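Local structure of N-acetyl-beta-D glucosaminidase (Rhizomucor miehei CAU432, 4ZM6) at residues L789-A798 with L823-D834; D446-N456 with R474-D485. The protein probably hydrolyses beta-N-acetylglucosaminides as a family 3 glycosidase and carries a GCN5-related region that binds acetyl-CoA and probably acts as a glucosamine N-acetyltransferase. One frame throughout, in Å; residues are numbered along the deposited sequence.

Contact 1: L789-A798 with L823-D834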
loop_
_atom_site.group_PDB
_atom_site.type_symbol
_atom_site.label_atom_id
_atom_site.label_comp_id
_atom_site.label_asym_id
_atom_site.label_seq_id
_atom_site.Cartn_x
_atom_site.Cartn_y
_atom_site.Cartn_z
ATOM N N LEU A 789 -9.282 -7.569 -42.284
ATOM C CA LEU A 789 -10.414 -6.810 -41.751
ATOM C C LEU A 789 -10.626 -5.550 -42.596
ATOM O O LEU A 789 -11.026 -5.655 -43.755
ATOM C CB LEU A 789 -10.174 -6.475 -40.268
ATOM C CG LEU A 789 -9.935 -7.644 -39.314
ATOM C CD1 LEU A 789 -9.880 -7.121 -37.886
ATOM C CD2 LEU A 789 -11.008 -8.710 -39.467
ATOM N N PHE A 790 -10.375 -4.373 -42.021
ATOM C CA PHE A 790 -10.268 -3.135 -42.784
ATOM C C PHE A 790 -8.804 -3.061 -43.188
ATOM O O PHE A 790 -7.948 -3.617 -42.510
ATOM C CB PHE A 790 -10.653 -1.927 -41.928
ATOM C CG PHE A 790 -12.054 -1.992 -41.384
ATOM C CD1 PHE A 790 -12.358 -2.795 -40.292
ATOM C CD2 PHE A 790 -13.073 -1.253 -41.964
ATOM C CE1 PHE A 790 -13.647 -2.861 -39.799
ATOM C CE2 PHE A 790 -14.363 -1.315 -41.470
ATOM C CZ PHE A 790 -14.650 -2.120 -40.390
ATOM N N GLY A 791 -8.497 -2.400 -44.290
ATOM C CA GLY A 791 -7.137 -2.467 -44.814
ATOM C C GLY A 791 -6.219 -1.405 -44.250
ATOM O O GLY A 791 -6.416 -0.910 -43.142
ATOM N N GLU A 792 -5.193 -1.091 -45.033
ATOM C CA GLU A 792 -4.415 0.127 -44.875
ATOM C C GLU A 792 -5.251 1.309 -45.349
ATOM O O GLU A 792 -5.287 2.356 -44.708
ATOM C CB GLU A 792 -3.148 0.050 -45.723
ATOM C CG GLU A 792 -2.143 -0.979 -45.242
ATOM C CD GLU A 792 -1.269 -0.437 -44.136
ATOM O OE1 GLU A 792 -0.506 0.514 -44.407
ATOM O OE2 GLU A 792 -1.345 -0.957 -43.002
ATOM N N ARG A 793 -5.909 1.126 -46.493
ATOM C CA ARG A 793 -6.758 2.154 -47.081
ATOM C C ARG A 793 -8.115 2.105 -46.388
ATOM O O ARG A 793 -9.091 1.562 -46.913
ATOM C CB ARG A 793 -6.878 1.955 -48.602
ATOM C CG ARG A 793 -5.555 2.048 -49.364
ATOM C CD ARG A 793 -5.129 3.484 -49.685
ATOM N NE ARG A 793 -5.143 4.384 -48.520
ATOM C CZ ARG A 793 -4.103 4.664 -47.728
ATOM N NH1 ARG A 793 -2.901 4.131 -47.940
ATOM N NH2 ARG A 793 -4.272 5.495 -46.701
ATOM N N SER A 794 -8.154 2.694 -45.198
ATOM C CA SER A 794 -9.283 2.555 -44.298
ATOM C C SER A 794 -9.485 3.790 -43.433
ATOM O O SER A 794 -8.538 4.527 -43.138
ATOM C CB SER A 794 -9.051 1.352 -43.389
ATOM O OG SER A 794 -7.841 1.497 -42.667
ATOM N N GLY A 795 -10.728 3.990 -43.011
ATOM C CA GLY A 795 -11.091 5.121 -42.160
ATOM C C GLY A 795 -12.486 4.939 -41.599
ATOM O O GLY A 795 -13.013 3.834 -41.605
ATOM N N GLY A 796 -13.089 6.018 -41.118
ATOM C CA GLY A 796 -14.434 5.944 -40.573
ATOM C C GLY A 796 -14.900 7.255 -39.983
ATOM O O GLY A 796 -14.256 8.291 -40.158
ATOM N N MET A 797 -16.021 7.208 -39.273
ATOM C CA MET A 797 -16.590 8.401 -38.653
ATOM C C MET A 797 -17.226 8.067 -37.307
ATOM O O MET A 797 -17.418 6.897 -36.979
ATOM C CB MET A 797 -17.629 9.039 -39.582
ATOM C CG MET A 797 -18.927 8.255 -39.707
ATOM S SD MET A 797 -19.986 8.870 -41.023
ATOM C CE MET A 797 -19.117 8.222 -42.439
ATOM N N ALA A 798 -17.565 9.107 -36.549
ATOM C CA ALA A 798 -18.128 8.950 -35.207
ATOM C C ALA A 798 -18.763 10.247 -34.711
ATOM O O ALA A 798 -18.669 11.285 -35.360
ATOM C CB ALA A 798 -17.048 8.488 -34.234
ATOM N N LEU A 823 -13.755 10.591 -47.203
ATOM C CA LEU A 823 -12.979 9.373 -47.009
ATOM C C LEU A 823 -12.549 8.800 -48.353
ATOM O O LEU A 823 -11.388 8.421 -48.515
ATOM C CB LEU A 823 -13.766 8.336 -46.198
ATOM C CG LEU A 823 -13.989 8.705 -44.726
ATOM C CD1 LEU A 823 -15.152 7.913 -44.141
ATOM C CD2 LEU A 823 -12.719 8.512 -43.910
ATOM N N LYS A 824 -13.469 8.756 -49.319
ATOM C CA LYS A 824 -13.132 8.297 -50.678
ATOM C C LYS A 824 -12.011 9.148 -51.283
ATOM O O LYS A 824 -11.106 8.612 -51.921
ATOM C CB LYS A 824 -14.357 8.303 -51.601
ATOM N N GLN A 825 -12.060 10.462 -51.064
ATOM C CA GLN A 825 -11.004 11.366 -51.543
ATOM C C GLN A 825 -9.645 10.949 -50.986
ATOM O O GLN A 825 -8.652 10.915 -51.718
ATOM C CB GLN A 825 -11.285 12.819 -51.142
ATOM C CG GLN A 825 -12.531 13.445 -51.754
ATOM C CD GLN A 825 -12.359 13.809 -53.214
ATOM O OE1 GLN A 825 -12.122 14.972 -53.545
ATOM N NE2 GLN A 825 -12.482 12.818 -54.099
ATOM N N ARG A 826 -9.621 10.609 -49.696
ATOM C CA ARG A 826 -8.394 10.175 -49.016
ATOM C C ARG A 826 -7.916 8.769 -49.405
ATOM O O ARG A 826 -6.929 8.279 -48.855
ATOM C CB ARG A 826 -8.582 10.229 -47.496
ATOM C CG ARG A 826 -8.811 11.619 -46.931
ATOM C CD ARG A 826 -9.231 11.521 -45.476
ATOM N NE ARG A 826 -9.303 12.819 -44.805
ATOM C CZ ARG A 826 -9.387 12.980 -43.485
ATOM N NH1 ARG A 826 -9.403 11.928 -42.662
ATOM N NH2 ARG A 826 -9.446 14.204 -42.976
ATOM N N GLY A 827 -8.615 8.118 -50.331
ATOM C CA GLY A 827 -8.214 6.804 -50.818
ATOM C C GLY A 827 -8.792 5.644 -50.032
ATOM O O GLY A 827 -8.455 4.494 -50.297
ATOM N N VAL A 828 -9.679 5.940 -49.085
ATOM C CA VAL A 828 -10.243 4.920 -48.214
ATOM C C VAL A 828 -11.180 4.023 -49.006
ATOM O O VAL A 828 -12.118 4.506 -49.635
ATOM C CB VAL A 828 -11.032 5.546 -47.049
ATOM C CG1 VAL A 828 -11.760 4.470 -46.250
ATOM C CG2 VAL A 828 -10.105 6.351 -46.148
ATOM N N THR A 829 -10.918 2.720 -48.963
ATOM C CA THR A 829 -11.769 1.723 -49.606
ATOM C C THR A 829 -12.756 1.056 -48.628
ATOM O O THR A 829 -13.841 0.639 -49.042
ATOM C CB THR A 829 -10.921 0.631 -50.296
ATOM O OG1 THR A 829 -10.028 0.035 -49.350
ATOM C CG2 THR A 829 -10.108 1.221 -51.428
ATOM N N LYS A 830 -12.387 0.953 -47.347
ATOM C CA LYS A 830 -13.232 0.299 -46.339
ATOM C C LYS A 830 -13.443 1.219 -45.141
ATOM O O LYS A 830 -12.481 1.739 -44.590
ATOM C CB LYS A 830 -12.594 -1.016 -45.890
ATOM C CG LYS A 830 -12.479 -2.054 -47.002
ATOM C CD LYS A 830 -11.513 -3.175 -46.633
ATOM C CE LYS A 830 -11.158 -4.051 -47.829
ATOM N NZ LYS A 830 -12.243 -5.008 -48.176
ATOM N N SER A 831 -14.698 1.409 -44.734
ATOM C CA SER A 831 -15.051 2.434 -43.741
ATOM C C SER A 831 -15.711 1.857 -42.484
ATOM O O SER A 831 -16.597 1.015 -42.571
ATOM C CB SER A 831 -15.971 3.477 -44.378
ATOM O OG SER A 831 -16.288 4.508 -43.464
ATOM N N TYR A 832 -15.292 2.358 -41.323
ATOM C CA TYR A 832 -15.669 1.817 -40.022
ATOM C C TYR A 832 -16.594 2.766 -39.272
ATOM O O TYR A 832 -16.168 3.829 -38.825
ATOM C CB TYR A 832 -14.392 1.601 -39.210
ATOM C CG TYR A 832 -14.531 0.931 -37.850
ATOM C CD1 TYR A 832 -15.262 -0.245 -37.684
ATOM C CD2 TYR A 832 -13.864 1.444 -36.741
ATOM C CE1 TYR A 832 -15.354 -0.864 -36.447
ATOM C CE2 TYR A 832 -13.947 0.830 -35.505
ATOM C CZ TYR A 832 -14.691 -0.322 -35.360
ATOM O OH TYR A 832 -14.758 -0.918 -34.120
ATOM N N VAL A 833 -17.862 2.384 -39.140
ATOM C CA VAL A 833 -18.809 3.123 -38.306
ATOM C C VAL A 833 -19.070 2.303 -37.046
ATOM O O VAL A 833 -19.732 1.270 -37.091
ATOM C CB VAL A 833 -20.126 3.400 -39.047
ATOM C CG1 VAL A 833 -21.116 4.109 -38.133
ATOM C CG2 VAL A 833 -19.858 4.222 -40.300
ATOM N N ASP A 834 -18.543 2.775 -35.923
ATOM C CA ASP A 834 -18.485 1.980 -34.708
ATOM C C ASP A 834 -19.615 2.331 -33.756
ATOM O O ASP A 834 -19.997 3.494 -33.645
ATOM C CB ASP A 834 -17.123 2.151 -34.014
ATOM C CG ASP A 834 -16.855 3.584 -33.562
ATOM O OD1 ASP A 834 -16.899 4.501 -34.406
ATOM O OD2 ASP A 834 -16.581 3.792 -32.361
#
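The Phe790 ring receives the edge of Tyr832 on one face in an offset edge-to-face stack, with centroids 5.0 Å apart and planes at 67°. Tyr832 CB adds an off-centre CH-pi contact, 4.2 Å from the Phe790 centroid. At the ring edge, Ser831 O lies near the plane, 3.4 Å from Phe790 CE2. With Tyr832 CG anti to the backbone N (chi1 -175°), the phenol can cross Phe790 at about a right angle; its hydroxyl bonds Asp688, and Trp850 makes a further edge-to-face pair with Phe790. The guanidinium of Arg793 has Gly827 O at its edge, in plane, NE to O being 3.8 Å.

The contact joins the neighbouring parallel strands 794-802 and 830-836, with the loops that lead into them, of a beta-alpha-beta unit whose crossover helix is 811-825, as in a GCN5-related acetyltransferase fold. Gly827 leaves that helix through a Schellman motif. Arg793 O then takes two bonds from Thr829: OG1 arrives in the carbonyl plane on a lone pair, and N comes from above that plane, each at 3.0 Å. Gly795 pairs with both neighbours of Ser831, giving its N-H to Lys830 O and accepting Tyr832 N at 2.7 Å. Beyond this, on the face of Met797 and Val833, Met797 CG touches Val833 CG2, while both methyls of Leu823 pack against the backbone of Gly796.

Contact 2: D446-N456 with R474-D485; sequences DWVIIGTANAN and RLVVAAVMNPYD
Asp485 OD2 is gripped by two donors from 446-456: Thr452 OG1 at 2.9 Å, which uses the anti lone pair, and Ala455 N at 3.1 Å, which comes from above the carboxylate plane. Thr452 OG1 sits between its backbone N and carbonyl carbon (chi1 70°), the rotamer that presents it to the acid. Two bonds from different directions should fix the carboxylate's rotation and are consistent with a negative charge on it. Strands 447-452 and 475-479 are parallel neighbours of a beta-alpha-beta unit crossing over through helix 459-471, within a six-stranded mixed sheet that fits the second, alpha/beta domain of family 3 glycosidases.

From Val448 N to Val480 N, six backbone bonds hold the strands in register. Ile450 CD1 and Leu475 CD1 meet at 3.7 Å on the face turned to helix 459-471; on the other, Ile449 and Val476 lie side by side, pointing the same way. Past the strand ends, Asn454 OD1 accepts Asn482 N at 2.8 Å. Here the loop approaches the barrel domain, since Tyr484 OH bonds Asn138.

At the other end of the strands, Arg474 runs extended from CG to NE across the Trp447 indole. Its CD lies 3.5 Å from the six-membered-ring centroid in a CH-pi contact, and CZ, 4.9 Å away and 19° off the normal, makes a cation-pi pair. Arg474 NH1 bonds Asp446 O at 2.9 Å; the oxygen is only 7° out of the guanidinium plane, yet the bond is bent at the hydrogen.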
loop_
_atom_site.group_PDB
_atom_site.type_symbol
_atom_site.label_atom_id
_atom_site.label_comp_id
_atom_site.label_asym_id
_atom_site.label_seq_id
_atom_site.Cartn_x
_atom_site.Cartn_y
_atom_site.Cartn_z
ATOM N N ASP A 446 -16.526 -50.111 7.881
ATOM C CA ASP A 446 -15.591 -50.013 6.763
ATOM C C ASP A 446 -15.107 -48.574 6.589
ATOM O O ASP A 446 -13.990 -48.338 6.122
ATOM C CB ASP A 446 -16.247 -50.522 5.474
ATOM C CG ASP A 446 -16.677 -51.978 5.575
ATOM O OD1 ASP A 446 -15.804 -52.851 5.791
ATOM O OD2 ASP A 446 -17.889 -52.246 5.442
ATOM N N TRP A 447 -15.960 -47.621 6.956
ATOM C CA TRP A 447 -15.616 -46.204 6.916
ATOM C C TRP A 447 -16.206 -45.502 8.136
ATOM O O TRP A 447 -17.382 -45.691 8.462
ATOM C CB TRP A 447 -16.155 -45.544 5.638
ATOM C CG TRP A 447 -15.810 -46.259 4.347
ATOM C CD1 TRP A 447 -16.455 -47.344 3.807
ATOM C CD2 TRP A 447 -14.759 -45.926 3.432
ATOM N NE1 TRP A 447 -15.862 -47.708 2.620
ATOM C CE2 TRP A 447 -14.821 -46.854 2.364
ATOM C CE3 TRP A 447 -13.772 -44.933 3.406
ATOM C CZ2 TRP A 447 -13.930 -46.817 1.286
ATOM C CZ3 TRP A 447 -12.886 -44.897 2.331
ATOM C CH2 TRP A 447 -12.972 -45.835 1.289
ATOM N N VAL A 448 -15.384 -44.698 8.807
ATOM C CA VAL A 448 -15.827 -43.888 9.939
ATOM C C VAL A 448 -15.707 -42.416 9.570
ATOM O O VAL A 448 -14.648 -41.969 9.144
ATOM C CB VAL A 448 -14.976 -44.160 11.193
ATOM C CG1 VAL A 448 -15.422 -43.278 12.353
ATOM C CG2 VAL A 448 -15.045 -45.634 11.567
ATOM N N ILE A 449 -16.798 -41.673 9.719
ATOM C CA ILE A 449 -16.792 -40.233 9.490
ATOM C C ILE A 449 -17.152 -39.553 10.802
ATOM O O ILE A 449 -18.212 -39.815 11.374
ATOM C CB ILE A 449 -17.798 -39.807 8.398
ATOM C CG1 ILE A 449 -17.426 -40.428 7.048
ATOM C CG2 ILE A 449 -17.825 -38.290 8.264
ATOM C CD1 ILE A 449 -18.443 -40.180 5.952
ATOM N N ILE A 450 -16.274 -38.676 11.278
ATOM C CA ILE A 450 -16.514 -37.977 12.531
ATOM C C ILE A 450 -16.763 -36.499 12.269
ATOM O O ILE A 450 -16.048 -35.866 11.493
ATOM C CB ILE A 450 -15.361 -38.180 13.526
ATOM C CG1 ILE A 450 -15.190 -39.679 13.789
ATOM C CG2 ILE A 450 -15.657 -37.453 14.829
ATOM C CD1 ILE A 450 -14.110 -40.029 14.786
ATOM N N GLY A 451 -17.805 -35.973 12.906
ATOM C CA GLY A 451 -18.177 -34.573 12.797
ATOM C C GLY A 451 -17.752 -33.860 14.059
ATOM O O GLY A 451 -18.315 -34.096 15.134
ATOM N N THR A 452 -16.736 -33.009 13.945
ATOM C CA THR A 452 -16.333 -32.159 15.060
ATOM C C THR A 452 -16.932 -30.773 14.891
ATOM O O THR A 452 -17.155 -30.310 13.777
ATOM C CB THR A 452 -14.804 -32.050 15.192
ATOM O OG1 THR A 452 -14.272 -31.277 14.109
ATOM C CG2 THR A 452 -14.171 -33.442 15.209
ATOM N N ALA A 453 -17.217 -30.142 16.021
ATOM C CA ALA A 453 -17.692 -28.774 16.068
ATOM C C ALA A 453 -16.931 -28.109 17.207
ATOM O O ALA A 453 -17.268 -28.300 18.379
ATOM C CB ALA A 453 -19.189 -28.746 16.317
ATOM N N ASN A 454 -15.883 -27.364 16.850
ATOM C CA ASN A 454 -14.981 -26.724 17.815
ATOM C C ASN A 454 -14.437 -27.704 18.860
ATOM O O ASN A 454 -14.520 -27.463 20.066
ATOM C CB ASN A 454 -15.658 -25.512 18.479
ATOM C CG ASN A 454 -15.804 -24.325 17.533
ATOM O OD1 ASN A 454 -15.228 -24.303 16.447
ATOM N ND2 ASN A 454 -16.567 -23.323 17.951
ATOM N N ALA A 455 -13.888 -28.821 18.382
ATOM C CA ALA A 455 -13.200 -29.779 19.244
ATOM C C ALA A 455 -12.137 -29.079 20.093
ATOM O O ALA A 455 -12.022 -29.345 21.286
ATOM C CB ALA A 455 -12.575 -30.890 18.413
ATOM N N ASN A 456 -11.391 -28.157 19.483
ATOM C CA ASN A 456 -10.379 -27.359 20.198
ATOM C C ASN A 456 -10.920 -26.515 21.361
ATOM O O ASN A 456 -10.166 -25.745 21.961
ATOM C CB ASN A 456 -9.563 -26.479 19.214
ATOM C CG ASN A 456 -10.315 -25.235 18.716
ATOM O OD1 ASN A 456 -9.710 -24.348 18.105
ATOM N ND2 ASN A 456 -11.619 -25.163 18.964
ATOM N N ARG A 474 -10.731 -46.741 7.875
ATOM C CA ARG A 474 -10.618 -45.540 7.046
ATOM C C ARG A 474 -11.418 -44.393 7.667
ATOM O O ARG A 474 -12.647 -44.381 7.634
ATOM C CB ARG A 474 -11.093 -45.830 5.622
ATOM C CG ARG A 474 -10.450 -47.064 5.010
ATOM C CD ARG A 474 -10.960 -47.341 3.610
ATOM N NE ARG A 474 -10.592 -48.689 3.177
ATOM C CZ ARG A 474 -11.234 -49.805 3.520
ATOM N NH1 ARG A 474 -12.305 -49.768 4.311
ATOM N NH2 ARG A 474 -10.798 -50.974 3.070
ATOM N N LEU A 475 -10.695 -43.436 8.240
ATOM C CA LEU A 475 -11.282 -42.328 8.986
ATOM C C LEU A 475 -11.245 -41.063 8.153
ATOM O O LEU A 475 -10.260 -40.808 7.484
ATOM C CB LEU A 475 -10.475 -42.095 10.263
ATOM C CG LEU A 475 -10.908 -40.946 11.172
ATOM C CD1 LEU A 475 -12.274 -41.230 11.784
ATOM C CD2 LEU A 475 -9.861 -40.719 12.251
ATOM N N VAL A 476 -12.322 -40.280 8.185
ATOM C CA VAL A 476 -12.294 -38.909 7.673
ATOM C C VAL A 476 -12.932 -38.021 8.738
ATOM O O VAL A 476 -13.947 -38.390 9.329
ATOM C CB VAL A 476 -12.984 -38.740 6.283
ATOM C CG1 VAL A 476 -13.224 -40.082 5.602
ATOM C CG2 VAL A 476 -14.294 -37.970 6.371
ATOM N N VAL A 477 -12.330 -36.859 8.985
ATOM C CA VAL A 477 -12.827 -35.922 9.989
ATOM C C VAL A 477 -13.248 -34.598 9.346
ATOM O O VAL A 477 -12.439 -33.928 8.704
ATOM C CB VAL A 477 -11.758 -35.653 11.061
ATOM C CG1 VAL A 477 -12.285 -34.687 12.117
ATOM C CG2 VAL A 477 -11.303 -36.965 11.691
ATOM N N ALA A 478 -14.516 -34.234 9.530
ATOM C CA ALA A 478 -15.057 -32.974 9.025
ATOM C C ALA A 478 -15.385 -32.039 10.183
ATOM O O ALA A 478 -16.306 -32.314 10.959
ATOM C CB ALA A 478 -16.308 -33.236 8.202
ATOM N N ALA A 479 -14.631 -30.942 10.297
ATOM C CA ALA A 479 -14.901 -29.893 11.289
ATOM C C ALA A 479 -15.819 -28.825 10.694
ATOM O O ALA A 479 -15.507 -28.221 9.667
ATOM C CB ALA A 479 -13.602 -29.271 11.768
ATOM N N VAL A 480 -16.951 -28.589 11.344
ATOM C CA VAL A 480 -18.001 -27.767 10.751
ATOM C C VAL A 480 -18.168 -26.394 11.409
ATOM O O VAL A 480 -18.948 -25.574 10.932
ATOM C CB VAL A 480 -19.348 -28.522 10.720
ATOM C CG1 VAL A 480 -19.178 -29.837 9.981
ATOM C CG2 VAL A 480 -19.894 -28.774 12.121
ATOM N N MET A 481 -17.451 -26.143 12.501
ATOM C CA MET A 481 -17.416 -24.802 13.085
ATOM C C MET A 481 -16.069 -24.143 12.746
ATOM O O MET A 481 -15.841 -23.817 11.581
ATOM C CB MET A 481 -17.738 -24.858 14.579
ATOM C CG MET A 481 -19.180 -25.271 14.818
ATOM S SD MET A 481 -19.719 -25.242 16.537
ATOM C CE MET A 481 -20.017 -23.488 16.785
ATOM N N ASN A 482 -15.179 -23.954 13.713
ATOM C CA ASN A 482 -13.861 -23.419 13.391
ATOM C C ASN A 482 -13.000 -24.484 12.718
ATOM O O ASN A 482 -13.077 -25.656 13.076
ATOM C CB ASN A 482 -13.150 -22.904 14.644
ATOM C CG ASN A 482 -13.858 -21.722 15.275
ATOM O OD1 ASN A 482 -14.680 -21.054 14.642
ATOM N ND2 ASN A 482 -13.538 -21.453 16.535
ATOM N N PRO A 483 -12.163 -24.078 11.748
ATOM C CA PRO A 483 -11.308 -25.019 11.018
ATOM C C PRO A 483 -10.041 -25.470 11.750
ATOM O O PRO A 483 -9.294 -26.302 11.225
ATOM C CB PRO A 483 -10.924 -24.225 9.769
ATOM C CG PRO A 483 -10.903 -22.817 10.238
ATOM C CD PRO A 483 -12.061 -22.716 11.192
ATOM N N TYR A 484 -9.804 -24.946 12.950
ATOM C CA TYR A 484 -8.550 -25.205 13.668
ATOM C C TYR A 484 -8.486 -26.588 14.345
ATOM O O TYR A 484 -7.413 -27.015 14.773
ATOM C CB TYR A 484 -8.307 -24.122 14.727
ATOM C CG TYR A 484 -8.338 -22.680 14.228
ATOM C CD1 TYR A 484 -7.279 -22.142 13.497
ATOM C CD2 TYR A 484 -9.412 -21.847 14.530
ATOM C CE1 TYR A 484 -7.302 -20.828 13.063
ATOM C CE2 TYR A 484 -9.447 -20.533 14.102
ATOM C CZ TYR A 484 -8.389 -20.023 13.368
ATOM O OH TYR A 484 -8.431 -18.706 12.946
ATOM N N ASP A 485 -9.616 -27.289 14.418
ATOM C CA ASP A 485 -9.735 -28.503 15.239
ATOM C C ASP A 485 -8.598 -29.521 15.069
ATOM O O ASP A 485 -8.235 -30.197 16.037
ATOM C CB ASP A 485 -11.087 -29.190 14.989
ATOM C CG ASP A 485 -12.269 -28.380 15.507
ATOM O OD1 ASP A 485 -12.053 -27.331 16.147
ATOM O OD2 ASP A 485 -13.426 -28.792 15.277
#

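How the contacts relate
Both contacts tie the two parallel strands of a beta-alpha-beta unit, but in separate domains: their centres are 68 Å apart, their nearest atoms about 50 Å, and they lie on opposite sides of the chain's centre. Contact 2 is the more buried, with 18 of 22 touching residues buried against 10 of 19 in contact 1. It is also the larger interface, with 1028 Å² buried between its segments against 760 Å². Contact 2 has regular backbone pairing between strands rich in branched aliphatic residues, closed by a buried carboxylate. In contact 1 strand 794-798 has two glycines, Gly795 and Gly796, and an aromatic pair stands beside long polar and aliphatic side chains. Neither touches the bound acetyl-CoA.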